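Local coordinates for ubiquitin-activating enzyme E1-like (Saccharomyces cerevisiae, PDB 3ONH), which acts with AOS1 as the dimeric E1 enzyme that activates SMT3 using ATP, this chain being its ubiquitin-fold domain, the part that meets the E2 Ubc9, at residues 61-65 and 66-70. Residues are numbered along the deposited sequence; the frame is centred on the assembly and turned at random.
Sequences RTLSE and INLGN
Leu63 and Leu68 meet through their branches, CD2 of Leu63 lying 4.1 Å from CD1 of Leu68. The backbone of the same two residues is tied by a bond from Leu68 N to Leu63 O (3.0 Å, N-H...O angle 158°). A weak bond from Asn67 N to Ser64 O lies inside it, and Asn67 has positive phi (67°). The nested bonds and this phi at C' define a Schellman motif, and the Leu63-Leu68 contact is its usual hydrophobic partner. Ile66 N reaches back to Thr62 O at 3.2 Å, rounding off one short turn of helical phi/psi at 63-65, too short for a regular helix. With chi1 at 64°, Ile66 sets CG1 between its backbone N and carbonyl carbon, 3.2 Å from Leu63 O, and its CG2 lies 3.6 Å from Arg61 CB.

The start of the turn is closed by a capping box: Thr62 N donates almost straight to Glu65 OE1 (2.7 Å), which it meets on the anti side of the carboxylate, and Glu65 N returns a weak bond to Thr62 OG1. Arg61 lays a guanidinium face over OE1; NH2 is 3.2 Å from Glu65 OE2, a purely electrostatic pairing, since OE2 lies well out of the guanidinium plane and no N-H points at it.

Within this ubiquitin-like fold, the capped turn belongs to the loop joining strands 48-52 and 73-78. Arg48 NH1 hydrogen-bonds Ile66 O, Leu50 of strand 48-52 touches Ile66 and Leu68, and Leu63 packs on Leu17 of helix 14-19 and Phe25 of helix 22-33.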
loop_
_atom_site.group_PDB
_atom_site.type_symbol
_atom_site.label_atom_id
_atom_site.label_comp_id
_atom_site.label_asym_id
_atom_site.label_seq_id
_atom_site.Cartn_x
_atom_site.Cartn_y
_atom_site.Cartn_z
ATOM N N ARG A 61 -12.092 7.419 -0.480
ATOM C CA ARG A 61 -11.228 8.581 -0.311
ATOM C C ARG A 61 -9.967 8.405 -1.146
ATOM O O ARG A 61 -9.514 7.282 -1.342
ATOM C CB ARG A 61 -10.839 8.691 1.163
ATOM C CG ARG A 61 -11.005 10.061 1.785
ATOM C CD ARG A 61 -12.447 10.338 2.151
ATOM N NE ARG A 61 -13.158 10.965 1.051
ATOM C CZ ARG A 61 -13.177 12.276 0.835
ATOM N NH1 ARG A 61 -12.523 13.093 1.650
ATOM N NH2 ARG A 61 -13.845 12.770 -0.195
ATOM N N THR A 62 -9.391 9.500 -1.638
ATOM C CA THR A 62 -8.116 9.412 -2.350
ATOM C C THR A 62 -6.972 9.408 -1.352
ATOM O O THR A 62 -7.183 9.644 -0.164
ATOM C CB THR A 62 -7.900 10.581 -3.301
ATOM O OG1 THR A 62 -7.780 11.789 -2.538
ATOM C CG2 THR A 62 -9.056 10.688 -4.270
ATOM N N LEU A 63 -5.762 9.156 -1.838
ATOM C CA LEU A 63 -4.622 8.956 -0.948
ATOM C C LEU A 63 -4.250 10.230 -0.191
ATOM O O LEU A 63 -3.864 10.183 0.974
ATOM C CB LEU A 63 -3.414 8.438 -1.727
ATOM C CG LEU A 63 -3.586 7.102 -2.436
ATOM C CD1 LEU A 63 -2.237 6.613 -2.940
ATOM C CD2 LEU A 63 -4.190 6.109 -1.484
ATOM N N SER A 64 -4.359 11.368 -0.858
ATOM C CA SER A 64 -4.108 12.644 -0.205
ATOM C C SER A 64 -5.255 13.024 0.729
ATOM O O SER A 64 -5.065 13.761 1.686
ATOM C CB SER A 64 -3.884 13.735 -1.242
ATOM O OG SER A 64 -5.014 13.862 -2.085
ATOM N N GLU A 65 -6.448 12.514 0.451
ATOM C CA GLU A 65 -7.601 12.797 1.299
ATOM C C GLU A 65 -7.505 12.083 2.651
ATOM O O GLU A 65 -8.077 12.537 3.643
ATOM C CB GLU A 65 -8.900 12.426 0.579
ATOM C CG GLU A 65 -9.403 13.480 -0.398
ATOM C CD GLU A 65 -10.596 13.003 -1.214
ATOM O OE1 GLU A 65 -10.799 11.778 -1.319
ATOM O OE2 GLU A 65 -11.332 13.856 -1.754
ATOM N N ILE A 66 -6.786 10.969 2.694
ATOM C CA ILE A 66 -6.530 10.296 3.963
ATOM C C ILE A 66 -5.148 10.659 4.495
ATOM O O ILE A 66 -4.606 9.993 5.367
ATOM C CB ILE A 66 -6.651 8.772 3.848
ATOM C CG1 ILE A 66 -5.587 8.236 2.901
ATOM C CG2 ILE A 66 -8.035 8.383 3.372
ATOM C CD1 ILE A 66 -5.710 6.757 2.636
ATOM N N ASN A 67 -4.591 11.727 3.949
ATOM C CA ASN A 67 -3.366 12.312 4.456
ATOM C C ASN A 67 -2.119 11.456 4.305
ATOM O O ASN A 67 -1.314 11.337 5.228
ATOM C CB ASN A 67 -3.542 12.733 5.908
ATOM C CG ASN A 67 -3.131 14.155 6.126
ATOM O OD1 ASN A 67 -3.952 15.005 6.464
ATOM N ND2 ASN A 67 -1.859 14.441 5.896
ATOM N N LEU A 68 -1.972 10.851 3.138
ATOM C CA LEU A 68 -0.720 10.219 2.775
ATOM C C LEU A 68 -0.022 11.187 1.844
ATOM O O LEU A 68 -0.678 11.943 1.143
ATOM C CB LEU A 68 -0.976 8.901 2.057
ATOM C CG LEU A 68 -1.645 7.791 2.861
ATOM C CD1 LEU A 68 -1.994 6.633 1.942
ATOM C CD2 LEU A 68 -0.747 7.335 3.997
ATOM N N GLY A 69 1.303 11.183 1.841
ATOM C CA GLY A 69 2.033 12.062 0.948
ATOM C C GLY A 69 3.473 11.636 0.766
ATOM O O GLY A 69 3.863 10.537 1.158
ATOM N N ASN A 70 4.264 12.509 0.162
ATOM C CA ASN A 70 5.668 12.206 -0.056
ATOM C C ASN A 70 6.353 11.807 1.239
ATOM O O ASN A 70 6.280 12.529 2.227
ATOM C CB ASN A 70 6.374 13.409 -0.663
ATOM C CG ASN A 70 7.814 13.130 -0.973
ATOM O OD1 ASN A 70 8.121 12.303 -1.823
ATOM N ND2 ASN A 70 8.712 13.820 -0.283
#